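Local coordinates for protein TonB-dependent siderophore receptor (Pseudomonas aeruginosa 39016, PDB 5NEC) that probably takes up iron-loaded siderophores, and drug conjugates of siderophores, across the bacterial outer membrane with energy delivered by TonB, at residues D582-S587 against Y602-S607; P651-G656 against A685-S690; S209-A214 against H233-D238; L312-D317 against V328-N333. One frame throughout, in Å; residues are numbered along the deposited sequence.

Contact 1 (D582-S587 against Y602-S607); sequences DGVELS and YSYLDS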
loop_
_atom_site.group_PDB
_atom_site.type_symbol
_atom_site.label_atom_id
_atom_site.label_comp_id
_atom_site.label_asym_id
_atom_site.label_seq_id
_atom_site.Cartn_x
_atom_site.Cartn_y
_atom_site.Cartn_z
ATOM N N ASP A 582 -1.390 6.274 -21.077
ATOM C CA ASP A 582 -1.636 5.099 -21.917
ATOM C C ASP A 582 -0.732 3.991 -21.405
ATOM O O ASP A 582 0.426 4.244 -21.047
ATOM C CB ASP A 582 -1.304 5.378 -23.388
ATOM C CG ASP A 582 -2.165 6.487 -23.996
ATOM O OD1 ASP A 582 -3.334 6.667 -23.580
ATOM O OD2 ASP A 582 -1.672 7.196 -24.897
ATOM N N GLY A 583 -1.245 2.762 -21.366
ATOM C CA GLY A 583 -0.447 1.664 -20.872
ATOM C C GLY A 583 -0.802 0.263 -21.299
ATOM O O GLY A 583 -1.835 0.018 -21.913
ATOM N N VAL A 584 0.109 -0.646 -20.952
ATOM C CA VAL A 584 -0.000 -2.066 -21.227
ATOM C C VAL A 584 0.380 -2.828 -19.972
ATOM O O VAL A 584 1.384 -2.511 -19.336
ATOM C CB VAL A 584 0.951 -2.504 -22.362
ATOM C CG1 VAL A 584 0.852 -4.011 -22.595
ATOM C CG2 VAL A 584 0.673 -1.712 -23.646
ATOM N N GLU A 585 -0.417 -3.840 -19.637
ATOM C CA GLU A 585 -0.202 -4.678 -18.460
ATOM C C GLU A 585 -0.284 -6.145 -18.876
ATOM O O GLU A 585 -1.211 -6.534 -19.566
ATOM C CB GLU A 585 -1.239 -4.337 -17.375
ATOM C CG GLU A 585 -0.802 -3.160 -16.492
ATOM C CD GLU A 585 -1.932 -2.413 -15.762
ATOM O OE1 GLU A 585 -3.112 -2.829 -15.804
ATOM O OE2 GLU A 585 -1.631 -1.360 -15.139
ATOM N N LEU A 586 0.699 -6.936 -18.451
ATOM C CA LEU A 586 0.725 -8.383 -18.646
ATOM C C LEU A 586 0.865 -9.059 -17.291
ATOM O O LEU A 586 1.665 -8.606 -16.488
ATOM C CB LEU A 586 1.930 -8.771 -19.527
ATOM C CG LEU A 586 2.099 -8.055 -20.871
ATOM C CD1 LEU A 586 3.387 -8.527 -21.546
ATOM C CD2 LEU A 586 0.884 -8.276 -21.753
ATOM N N SER A 587 0.117 -10.136 -17.038
ATOM C CA SER A 587 0.257 -10.939 -15.803
ATOM C C SER A 587 0.296 -12.440 -16.057
ATOM O O SER A 587 -0.306 -12.944 -16.998
ATOM C CB SER A 587 -0.902 -10.699 -14.832
ATOM O OG SER A 587 -1.288 -9.346 -14.809
ATOM N N TYR A 602 4.186 -7.379 -16.059
ATOM C CA TYR A 602 4.922 -6.314 -16.737
ATOM C C TYR A 602 3.984 -5.124 -16.844
ATOM O O TYR A 602 2.790 -5.305 -17.040
ATOM C CB TYR A 602 5.428 -6.748 -18.131
ATOM C CG TYR A 602 5.931 -5.573 -18.971
ATOM C CD1 TYR A 602 7.186 -4.995 -18.739
ATOM C CD2 TYR A 602 5.122 -4.995 -19.952
ATOM C CE1 TYR A 602 7.621 -3.890 -19.480
ATOM C CE2 TYR A 602 5.551 -3.902 -20.695
ATOM C CZ TYR A 602 6.794 -3.356 -20.460
ATOM O OH TYR A 602 7.178 -2.271 -21.204
ATOM N N SER A 603 4.530 -3.916 -16.714
ATOM C CA SER A 603 3.749 -2.691 -16.777
ATOM C C SER A 603 4.475 -1.658 -17.634
ATOM O O SER A 603 5.657 -1.399 -17.425
ATOM C CB SER A 603 3.506 -2.157 -15.358
ATOM O OG SER A 603 3.006 -0.821 -15.361
ATOM N N TYR A 604 3.757 -1.111 -18.612
ATOM C CA TYR A 604 4.216 -0.014 -19.434
ATOM C C TYR A 604 3.259 1.149 -19.213
ATOM O O TYR A 604 2.058 1.009 -19.412
ATOM C CB TYR A 604 4.239 -0.408 -20.917
ATOM C CG TYR A 604 4.568 0.736 -21.858
ATOM C CD1 TYR A 604 5.886 1.133 -22.072
ATOM C CD2 TYR A 604 3.547 1.432 -22.523
ATOM C CE1 TYR A 604 6.184 2.192 -22.931
ATOM C CE2 TYR A 604 3.830 2.488 -23.382
ATOM C CZ TYR A 604 5.153 2.849 -23.593
ATOM O OH TYR A 604 5.444 3.892 -24.430
ATOM N N LEU A 605 3.793 2.293 -18.801
ATOM C CA LEU A 605 2.999 3.474 -18.512
ATOM C C LEU A 605 3.606 4.637 -19.271
ATOM O O LEU A 605 4.689 5.112 -18.938
ATOM C CB LEU A 605 3.014 3.748 -17.009
ATOM C CG LEU A 605 2.398 2.644 -16.139
ATOM C CD1 LEU A 605 2.656 2.893 -14.663
ATOM C CD2 LEU A 605 0.904 2.535 -16.396
ATOM N N ASP A 606 2.927 5.050 -20.333
ATOM C CA ASP A 606 3.303 6.237 -21.083
ATOM C C ASP A 606 2.411 7.343 -20.566
ATOM O O ASP A 606 1.229 7.371 -20.883
ATOM C CB ASP A 606 3.087 6.011 -22.580
ATOM C CG ASP A 606 3.314 7.249 -23.403
ATOM O OD1 ASP A 606 4.181 8.066 -23.048
ATOM O OD2 ASP A 606 2.622 7.405 -24.424
ATOM N N SER A 607 2.972 8.241 -19.765
ATOM C CA SER A 607 2.205 9.309 -19.134
ATOM C C SER A 607 2.649 10.685 -19.600
ATOM O O SER A 607 3.785 10.867 -19.996
ATOM C CB SER A 607 2.309 9.194 -17.617
ATOM O OG SER A 607 3.578 9.604 -17.137
#

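Contact 2 (P651-G656 against A685-S690); sequences PKTTIG and ASYKLS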
loop_
_atom_site.group_PDB
_atom_site.type_symbol
_atom_site.label_atom_id
_atom_site.label_comp_id
_atom_site.label_asym_id
_atom_site.label_seq_id
_atom_site.Cartn_x
_atom_site.Cartn_y
_atom_site.Cartn_z
ATOM N N PRO A 651 11.238 -33.433 -2.721
ATOM C CA PRO A 651 10.163 -33.429 -1.720
ATOM C C PRO A 651 10.699 -32.794 -0.427
ATOM O O PRO A 651 11.902 -32.843 -0.170
ATOM C CB PRO A 651 9.803 -34.919 -1.553
ATOM C CG PRO A 651 10.964 -35.682 -2.096
ATOM C CD PRO A 651 11.675 -34.797 -3.083
ATOM N N LYS A 652 9.818 -32.161 0.341
ATOM C CA LYS A 652 10.195 -31.376 1.539
ATOM C C LYS A 652 11.008 -30.077 1.290
ATOM O O LYS A 652 11.249 -29.327 2.237
ATOM C CB LYS A 652 10.892 -32.254 2.599
ATOM C CG LYS A 652 9.964 -33.301 3.205
ATOM C CD LYS A 652 10.702 -34.397 3.954
ATOM C CE LYS A 652 11.014 -33.965 5.367
ATOM N NZ LYS A 652 11.980 -34.873 6.035
ATOM N N THR A 653 11.393 -29.794 0.040
ATOM C CA THR A 653 12.272 -28.676 -0.246
ATOM C C THR A 653 11.762 -27.862 -1.410
ATOM O O THR A 653 11.425 -28.411 -2.463
ATOM C CB THR A 653 13.701 -29.126 -0.579
ATOM O OG1 THR A 653 14.212 -29.905 0.498
ATOM C CG2 THR A 653 14.625 -27.934 -0.812
ATOM N N THR A 654 11.737 -26.544 -1.208
ATOM C CA THR A 654 11.389 -25.587 -2.240
ATOM C C THR A 654 12.524 -24.569 -2.313
ATOM O O THR A 654 13.054 -24.161 -1.285
ATOM C CB THR A 654 10.056 -24.859 -1.910
ATOM O OG1 THR A 654 9.052 -25.820 -1.568
ATOM C CG2 THR A 654 9.555 -24.049 -3.098
ATOM N N ILE A 655 12.922 -24.208 -3.531
ATOM C CA ILE A 655 13.784 -23.060 -3.758
ATOM C C ILE A 655 13.026 -22.068 -4.601
ATOM O O ILE A 655 12.062 -22.423 -5.282
ATOM C CB ILE A 655 15.129 -23.417 -4.447
ATOM C CG1 ILE A 655 14.941 -24.024 -5.845
ATOM C CG2 ILE A 655 15.938 -24.367 -3.580
ATOM C CD1 ILE A 655 16.218 -23.971 -6.672
ATOM N N GLY A 656 13.471 -20.819 -4.560
ATOM C CA GLY A 656 12.812 -19.758 -5.305
ATOM C C GLY A 656 13.589 -18.470 -5.381
ATOM O O GLY A 656 14.595 -18.288 -4.694
ATOM N N ALA A 685 14.825 -20.351 0.077
ATOM C CA ALA A 685 14.802 -21.789 0.195
ATOM C C ALA A 685 13.990 -22.137 1.426
ATOM O O ALA A 685 14.077 -21.431 2.435
ATOM C CB ALA A 685 16.219 -22.306 0.332
ATOM N N SER A 686 13.197 -23.206 1.343
ATOM C CA SER A 686 12.460 -23.728 2.504
ATOM C C SER A 686 12.554 -25.243 2.611
ATOM O O SER A 686 12.679 -25.941 1.602
ATOM C CB SER A 686 10.982 -23.328 2.465
ATOM O OG SER A 686 10.389 -23.695 1.244
ATOM N N TYR A 687 12.485 -25.719 3.849
ATOM C CA TYR A 687 12.577 -27.117 4.166
ATOM C C TYR A 687 11.483 -27.427 5.174
ATOM O O TYR A 687 11.430 -26.794 6.241
ATOM C CB TYR A 687 13.964 -27.424 4.757
ATOM C CG TYR A 687 14.216 -28.889 5.010
ATOM C CD1 TYR A 687 14.574 -29.742 3.966
ATOM C CD2 TYR A 687 14.092 -29.434 6.290
ATOM C CE1 TYR A 687 14.798 -31.101 4.191
ATOM C CE2 TYR A 687 14.305 -30.786 6.518
ATOM C CZ TYR A 687 14.661 -31.609 5.464
ATOM O OH TYR A 687 14.887 -32.946 5.680
ATOM N N LYS A 688 10.602 -28.373 4.835
ATOM C CA LYS A 688 9.606 -28.878 5.793
ATOM C C LYS A 688 10.275 -29.908 6.704
ATOM O O LYS A 688 10.490 -31.043 6.274
ATOM C CB LYS A 688 8.434 -29.558 5.072
ATOM C CG LYS A 688 7.677 -28.689 4.073
ATOM C CD LYS A 688 6.935 -29.544 3.055
ATOM C CE LYS A 688 6.935 -28.969 1.635
ATOM N NZ LYS A 688 5.996 -27.822 1.480
ATOM N N LEU A 689 10.618 -29.536 7.937
ATOM C CA LEU A 689 11.231 -30.501 8.870
ATOM C C LEU A 689 10.253 -31.599 9.244
ATOM O O LEU A 689 10.632 -32.762 9.375
ATOM C CB LEU A 689 11.805 -29.840 10.135
ATOM C CG LEU A 689 12.556 -30.872 11.043
ATOM C CD1 LEU A 689 13.953 -30.436 11.504
ATOM C CD2 LEU A 689 11.715 -31.315 12.246
ATOM N N SER A 690 8.997 -31.212 9.429
ATOM C CA SER A 690 7.908 -32.141 9.704
ATOM C C SER A 690 6.623 -31.499 9.195
ATOM O O SER A 690 6.672 -30.446 8.555
ATOM C CB SER A 690 7.819 -32.431 11.202
ATOM O OG SER A 690 7.305 -31.318 11.908
#

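Contact 3 (S209-A214 against H233-D238); sequences SRWGVA and HLESDD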
loop_
_atom_site.group_PDB
_atom_site.type_symbol
_atom_site.label_atom_id
_atom_site.label_comp_id
_atom_site.label_asym_id
_atom_site.label_seq_id
_atom_site.Cartn_x
_atom_site.Cartn_y
_atom_site.Cartn_z
ATOM N N SER A 209 10.283 -0.487 15.354
ATOM C CA SER A 209 9.806 -1.216 16.495
ATOM C C SER A 209 8.280 -1.137 16.490
ATOM O O SER A 209 7.708 -0.057 16.422
ATOM C CB SER A 209 10.376 -0.607 17.761
ATOM O OG SER A 209 10.055 -1.414 18.855
ATOM N N ARG A 210 7.617 -2.278 16.518
ATOM C CA ARG A 210 6.162 -2.280 16.562
ATOM C C ARG A 210 5.599 -3.573 17.118
ATOM O O ARG A 210 6.263 -4.607 17.156
ATOM C CB ARG A 210 5.567 -2.008 15.173
ATOM C CG ARG A 210 5.934 -3.025 14.104
ATOM C CD ARG A 210 5.422 -2.597 12.724
ATOM N NE ARG A 210 5.807 -3.529 11.666
ATOM C CZ ARG A 210 6.903 -3.442 10.896
ATOM N NH1 ARG A 210 7.784 -2.445 11.045
ATOM N NH2 ARG A 210 7.127 -4.375 9.955
ATOM N N TRP A 211 4.356 -3.489 17.556
ATOM C CA TRP A 211 3.652 -4.649 18.027
ATOM C C TRP A 211 2.173 -4.474 17.755
ATOM O O TRP A 211 1.679 -3.357 17.631
ATOM C CB TRP A 211 3.952 -4.907 19.512
ATOM C CG TRP A 211 3.553 -3.792 20.381
ATOM C CD1 TRP A 211 4.309 -2.710 20.727
ATOM C CD2 TRP A 211 2.281 -3.619 21.010
ATOM N NE1 TRP A 211 3.581 -1.868 21.541
ATOM C CE2 TRP A 211 2.332 -2.404 21.732
ATOM C CE3 TRP A 211 1.101 -4.380 21.040
ATOM C CZ2 TRP A 211 1.249 -1.929 22.491
ATOM C CZ3 TRP A 211 0.022 -3.912 21.787
ATOM C CH2 TRP A 211 0.100 -2.687 22.495
ATOM N N GLY A 212 1.486 -5.599 17.652
ATOM C CA GLY A 212 0.099 -5.616 17.286
ATOM C C GLY A 212 -0.682 -6.744 17.926
ATOM O O GLY A 212 -0.141 -7.811 18.253
ATOM N N VAL A 213 -1.976 -6.479 18.085
ATOM C CA VAL A 213 -2.933 -7.428 18.632
ATOM C C VAL A 213 -4.217 -7.295 17.823
ATOM O O VAL A 213 -4.723 -6.200 17.652
ATOM C CB VAL A 213 -3.191 -7.198 20.133
ATOM C CG1 VAL A 213 -3.649 -5.797 20.415
ATOM C CG2 VAL A 213 -4.214 -8.193 20.671
ATOM N N ALA A 214 -4.713 -8.422 17.303
ATOM C CA ALA A 214 -5.908 -8.462 16.465
ATOM C C ALA A 214 -6.819 -9.578 16.934
ATOM O O ALA A 214 -6.701 -10.706 16.477
ATOM C CB ALA A 214 -5.527 -8.657 15.002
ATOM N N HIS A 233 -5.197 -3.503 16.506
ATOM C CA HIS A 233 -4.378 -2.570 17.231
ATOM C C HIS A 233 -2.925 -2.717 16.804
ATOM O O HIS A 233 -2.396 -3.821 16.873
ATOM C CB HIS A 233 -4.488 -2.816 18.724
ATOM C CG HIS A 233 -3.707 -1.839 19.541
ATOM N ND1 HIS A 233 -4.187 -0.586 19.842
ATOM C CD2 HIS A 233 -2.465 -1.904 20.073
ATOM C CE1 HIS A 233 -3.281 0.082 20.532
ATOM N NE2 HIS A 233 -2.227 -0.695 20.685
ATOM N N LEU A 234 -2.303 -1.614 16.369
ATOM C CA LEU A 234 -0.870 -1.572 16.079
ATOM C C LEU A 234 -0.256 -0.290 16.631
ATOM O O LEU A 234 -0.789 0.803 16.441
ATOM C CB LEU A 234 -0.616 -1.651 14.568
ATOM C CG LEU A 234 0.862 -1.865 14.168
ATOM C CD1 LEU A 234 1.265 -3.324 14.320
ATOM C CD2 LEU A 234 1.100 -1.412 12.746
ATOM N N GLU A 235 0.886 -0.444 17.288
ATOM C CA GLU A 235 1.629 0.648 17.895
ATOM C C GLU A 235 3.051 0.576 17.376
ATOM O O GLU A 235 3.617 -0.513 17.315
ATOM C CB GLU A 235 1.634 0.458 19.403
ATOM C CG GLU A 235 1.971 1.707 20.213
ATOM C CD GLU A 235 1.224 1.709 21.521
ATOM O OE1 GLU A 235 -0.040 1.637 21.451
ATOM O OE2 GLU A 235 1.867 1.763 22.595
ATOM N N SER A 236 3.631 1.704 16.980
ATOM C CA SER A 236 5.002 1.693 16.493
ATOM C C SER A 236 5.815 2.868 16.964
ATOM O O SER A 236 5.280 3.899 17.300
ATOM C CB SER A 236 5.048 1.551 14.975
ATOM O OG SER A 236 4.526 2.667 14.341
ATOM N N ASP A 237 7.126 2.673 17.007
ATOM C CA ASP A 237 8.061 3.635 17.585
ATOM C C ASP A 237 9.397 3.437 16.874
ATOM O O ASP A 237 10.157 2.542 17.204
ATOM C CB ASP A 237 8.186 3.417 19.098
ATOM C CG ASP A 237 9.137 4.406 19.763
ATOM O OD1 ASP A 237 9.180 5.585 19.379
ATOM O OD2 ASP A 237 9.863 4.008 20.687
ATOM N N ASP A 238 9.643 4.271 15.872
ATOM C CA ASP A 238 10.751 4.102 14.947
ATOM C C ASP A 238 11.730 5.260 15.088
ATOM O O ASP A 238 11.361 6.348 15.534
ATOM C CB ASP A 238 10.233 4.058 13.491
ATOM C CG ASP A 238 9.172 2.966 13.243
ATOM O OD1 ASP A 238 9.079 1.986 14.011
ATOM O OD2 ASP A 238 8.407 3.114 12.253
#

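Contact 4 (L312-D317 against V328-N333); sequences LWTQPD and VWRRQN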
loop_
_atom_site.group_PDB
_atom_site.type_symbol
_atom_site.label_atom_id
_atom_site.label_comp_id
_atom_site.label_asym_id
_atom_site.label_seq_id
_atom_site.Cartn_x
_atom_site.Cartn_y
_atom_site.Cartn_z
ATOM N N LEU A 312 8.718 13.472 14.032
ATOM C CA LEU A 312 9.711 14.537 13.861
ATOM C C LEU A 312 10.973 13.948 13.225
ATOM O O LEU A 312 11.636 13.084 13.821
ATOM C CB LEU A 312 10.077 15.150 15.203
ATOM C CG LEU A 312 11.275 16.113 15.303
ATOM C CD1 LEU A 312 11.045 17.280 14.409
ATOM C CD2 LEU A 312 11.497 16.617 16.716
ATOM N N TRP A 313 11.325 14.429 12.038
ATOM C CA TRP A 313 12.427 13.833 11.293
ATOM C C TRP A 313 13.257 14.891 10.566
ATOM O O TRP A 313 12.879 16.064 10.506
ATOM C CB TRP A 313 11.893 12.756 10.335
ATOM C CG TRP A 313 11.216 13.261 9.113
ATOM C CD1 TRP A 313 11.758 13.344 7.878
ATOM C CD2 TRP A 313 9.872 13.734 8.998
ATOM N NE1 TRP A 313 10.845 13.855 6.987
ATOM C CE2 TRP A 313 9.669 14.095 7.642
ATOM C CE3 TRP A 313 8.803 13.872 9.899
ATOM C CZ2 TRP A 313 8.438 14.608 7.166
ATOM C CZ3 TRP A 313 7.587 14.378 9.418
ATOM C CH2 TRP A 313 7.423 14.746 8.068
ATOM N N THR A 314 14.391 14.446 10.020
ATOM C CA THR A 314 15.364 15.324 9.359
ATOM C C THR A 314 15.335 15.137 7.842
ATOM O O THR A 314 15.223 14.024 7.350
ATOM C CB THR A 314 16.776 15.041 9.892
ATOM O OG1 THR A 314 16.803 15.235 11.315
ATOM C CG2 THR A 314 17.827 15.935 9.217
ATOM N N GLN A 315 15.414 16.240 7.110
ATOM C CA GLN A 315 15.580 16.208 5.644
ATOM C C GLN A 315 16.920 16.852 5.293
ATOM O O GLN A 315 17.214 17.955 5.757
ATOM C CB GLN A 315 14.464 16.954 4.944
ATOM C CG GLN A 315 13.100 16.530 5.423
ATOM C CD GLN A 315 11.956 17.137 4.640
ATOM O OE1 GLN A 315 10.802 16.856 4.954
ATOM N NE2 GLN A 315 12.252 17.974 3.637
ATOM N N PRO A 316 17.716 16.177 4.459
ATOM C CA PRO A 316 19.055 16.674 4.174
ATOM C C PRO A 316 19.082 17.863 3.221
ATOM O O PRO A 316 18.825 17.718 2.030
ATOM C CB PRO A 316 19.753 15.454 3.578
ATOM C CG PRO A 316 18.670 14.641 2.958
ATOM C CD PRO A 316 17.386 14.996 3.638
ATOM N N ASP A 317 19.318 19.040 3.805
ATOM C CA ASP A 317 19.660 20.300 3.125
ATOM C C ASP A 317 18.563 21.126 2.482
ATOM O O ASP A 317 18.798 22.297 2.182
ATOM C CB ASP A 317 20.814 20.108 2.114
ATOM C CG ASP A 317 21.747 21.324 2.053
ATOM O OD1 ASP A 317 22.011 21.887 3.137
ATOM O OD2 ASP A 317 22.195 21.719 0.940
ATOM N N VAL A 328 25.675 19.887 5.074
ATOM C CA VAL A 328 24.230 19.606 5.027
ATOM C C VAL A 328 23.515 20.305 6.181
ATOM O O VAL A 328 23.840 20.051 7.340
ATOM C CB VAL A 328 23.966 18.088 5.138
ATOM C CG1 VAL A 328 22.478 17.796 5.256
ATOM C CG2 VAL A 328 24.574 17.336 3.952
ATOM N N TRP A 329 22.523 21.132 5.866
ATOM C CA TRP A 329 21.615 21.663 6.887
ATOM C C TRP A 329 20.587 20.583 7.296
ATOM O O TRP A 329 19.907 20.014 6.438
ATOM C CB TRP A 329 20.905 22.900 6.358
ATOM C CG TRP A 329 19.826 23.425 7.215
ATOM C CD1 TRP A 329 19.887 23.657 8.544
ATOM C CD2 TRP A 329 18.518 23.811 6.790
ATOM N NE1 TRP A 329 18.685 24.185 8.989
ATOM C CE2 TRP A 329 17.825 24.280 7.928
ATOM C CE3 TRP A 329 17.861 23.807 5.557
ATOM C CZ2 TRP A 329 16.505 24.732 7.877
ATOM C CZ3 TRP A 329 16.546 24.281 5.494
ATOM C CH2 TRP A 329 15.886 24.735 6.659
ATOM N N ARG A 330 20.516 20.286 8.591
ATOM C CA ARG A 330 19.530 19.332 9.129
ATOM C C ARG A 330 18.186 20.014 9.318
ATOM O O ARG A 330 17.819 20.430 10.404
ATOM C CB ARG A 330 19.995 18.730 10.440
ATOM C CG ARG A 330 21.124 17.745 10.243
ATOM C CD ARG A 330 21.686 17.366 11.594
ATOM N NE ARG A 330 22.611 16.240 11.564
ATOM C CZ ARG A 330 23.677 16.106 12.359
ATOM N NH1 ARG A 330 24.008 17.049 13.238
ATOM N NH2 ARG A 330 24.451 15.031 12.249
ATOM N N ARG A 331 17.469 20.148 8.219
ATOM C CA ARG A 331 16.133 20.696 8.272
ATOM C C ARG A 331 15.224 19.664 8.953
ATOM O O ARG A 331 15.331 18.431 8.782
ATOM C CB ARG A 331 15.612 21.096 6.896
ATOM C CG ARG A 331 14.288 20.543 6.448
ATOM C CD ARG A 331 13.037 21.170 7.017
ATOM N NE ARG A 331 12.086 21.206 5.901
ATOM C CZ ARG A 331 10.765 21.335 5.961
ATOM N NH1 ARG A 331 10.113 21.484 7.111
ATOM N NH2 ARG A 331 10.095 21.321 4.827
ATOM N N GLN A 332 14.312 20.220 9.702
ATOM C CA GLN A 332 13.468 19.509 10.599
ATOM C C GLN A 332 12.092 19.529 9.969
ATOM O O GLN A 332 11.613 20.572 9.558
ATOM C CB GLN A 332 13.536 20.267 11.920
ATOM C CG GLN A 332 12.433 20.038 12.877
ATOM C CD GLN A 332 11.144 20.720 12.516
ATOM O OE1 GLN A 332 10.137 20.034 12.388
ATOM N NE2 GLN A 332 11.152 22.028 12.323
ATOM N N ASN A 333 11.456 18.376 9.865
ATOM C CA ASN A 333 10.053 18.339 9.481
ATOM C C ASN A 333 9.305 17.515 10.500
ATOM O O ASN A 333 9.894 16.662 11.182
ATOM C CB ASN A 333 9.896 17.746 8.092
ATOM C CG ASN A 333 8.668 18.279 7.355
ATOM O OD1 ASN A 333 7.746 18.855 7.945
ATOM N ND2 ASN A 333 8.662 18.097 6.050
#

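Contact 1 (D582-S587 against Y602-S607)
Strand segments 582-587 and 602-607 run antiparallel at 179°, their axes 4.7 Å apart, and the backbones of Asp582/Asp606, Val584/Tyr604 and Leu586/Tyr602 are each joined by two hydrogen bonds. These three pairs put their side chains on one face of the sheet. Val584 and Tyr604 meet at their bases, CB to CB at 4.2 Å. Tyr604 CG is anti to the backbone N (chi1 174°), which turns the ring so that Val584 N lies at its edge. Leu586 CD1 approaches Tyr602 CD2 obliquely to the ring, at 4.2 Å. Tyr602 OH is hydrogen-bonded to Asn639. At the other end, Asp582 OD2 and Asp606 OD2 are 4.3 Å apart. This closeness of like charges is probably eased by the salt bridge of Asp582 to Arg558. Leu605, Glu585 and Ser603 put their side chains on the other, buried face. Gly583, paired with Leu605, has none, and its CA comes within 3.0 Å of Tyr604 O. Glu585 extends beyond CG, and its OE1 forms a salt bridge with Arg98 of the plug domain. Both segments belong to the hairpin of strands 579-589 and 596-609. Strand 550-561 bonds to one side of it, and strand 639-650 with the residue before it bonds to the other.

Contact 2 (P651-G656 against A685-S690)
Lys652 lies along the backbone of Lys688 and ends beside the Tyr687 hydroxyl. Its CB is 3.9 Å from Lys688 O, and CG and CD stay about as near to that oxygen. The chain then bends at chi3 (84°). The bend brings CE to 3.1 Å from Lys688 O. NZ ends 3.5 Å from Tyr687 OH, close to it but not counted as a hydrogen bond. CE is also near this hydroxyl, where the lysine passes the tyrosine at a slant. The backbone O of Lys652 accepts Lys688 N at 2.8 Å and also takes a CA-H...O contact from Tyr687. Next along, Thr653 OG1 sits at the edge of the Tyr687 ring, 3.5 Å from CD1. On the other face of the sheet Ser686 OG packs against Thr654 CB at 3.4 Å. The Thr654 hydroxyl makes a weak hydrogen bond to Asp648 on the preceding strand. Thr654 and Ser686 form the hydrogen-bonded pair of the register, with two backbone bonds. Beyond it, Ile655 CG2 touches Ala685 CB loosely, at 4.4 Å. The contact joins the hairpin of strands 653-666 and 674-688. Lys652, with a positive phi (67°), lies in the two-residue turn leading in from strand 639-650. Such hairpins in series are characteristic of the antiparallel meander of an outer-membrane beta-barrel.

Contact 3 (S209-A214 against H233-D238)
Trp211 has CG between its backbone N and carbonyl carbon (chi1 60°), while His233 CG is anti to its own backbone N (chi1 -177°), and these torsions bring the indole and imidazole together on one face of the sheet. The rings meet obliquely, with planes at 43°. Trp211 CH2 lies at the edge of the imidazole, 3.6 Å from His233 NE2. Glu235 runs side by side with the indole. Its CB makes an off-centre CH-pi contact, 4.0 Å from the centroid of the Trp211 five-membered ring. Its OE1 takes a hydrogen bond of 3.3 Å from His233 NE2, which comes from above the carboxylate plane. Second partners fix both groups: Arg280 forms a salt bridge with Glu235, and Asp282 bonds His233 ND1. Val213 CG1 packs on His233 CB at 3.5 Å. On the other face Leu234 pairs with Gly212, which has no side chain, and its CD1 lies 3.3 Å from Trp211 O. Arg210 CB and Ser236 CB touch at 3.6 Å, and the guanidinium of Arg210 leads away to a salt bridge with Glu120 of the plug domain. At the strand end, Asp238 OD1 accepts Ser209 N at 3.1 Å. The two segments belong to the hairpin of strands 206-219 and 225-238, flanked by strand 187-200 on one side and strand 276-291 on the other.

Contact 4 (L312-D317 against V328-N333)
Asn333 packs on Trp313 in a strongly twisted beta hairpin, whose strand segments run at 142° to each other. Asn333 CB sits over the indole face, 3.8 Å from the centroid of the Trp313 six-membered ring. The amide points the same way as the ring, their planes only 22° apart. Asn333 ND2 gives a nearly straight hydrogen bond of 2.7 Å to Gln315 OE1, approaching from above the carbonyl plane. Beside it, Gln315 and Arg331 lie alongside each other, CB to CG at 3.9 Å. Asp318 positions both, accepting Gln315 NE2 and forming a salt bridge with Arg331 NE. On the opposite face Thr314 CG2 touches Arg330 CB at 3.7 Å. The Arg330 guanidinium leads away to Asp413, and Asp275 bonds the Thr314 hydroxyl. Arg330 is the centre of an inverse gamma turn, and the Arg331 N to Gln315 O bond beside it is weak. Further out, Tyr716 packs against Trp313, Gln315 and Pro316. At the loop end Asp317 grips Trp329 twice. Its N donates to Trp329 O, and its OD1, also held by Asn322, accepts Trp329 N at 2.9 Å on the anti side of the carboxylate.

In the fold
From the N terminus the contacts come in the order 3, 4, 1, 2. All are in series: none nests in another and none crosses. Contact 3 closes an 18-residue loop, contact 4 one of 10, contact 1 one of 14 and contact 2 one of 28. Each joins two consecutive strands of the barrel that encloses the plug, as in other TonB-dependent receptors. Contacts 3 and 4 are close, nearest atoms about 7 Å apart, and strand 276-291 pairs with a strand of each. Contacts 1 and 2 are linked through strand 639-650. Contacts 1 and 3 lie on opposite sides of the chain's centre. Contacts 2 and 4 are the furthest apart, with centres 46 Å apart.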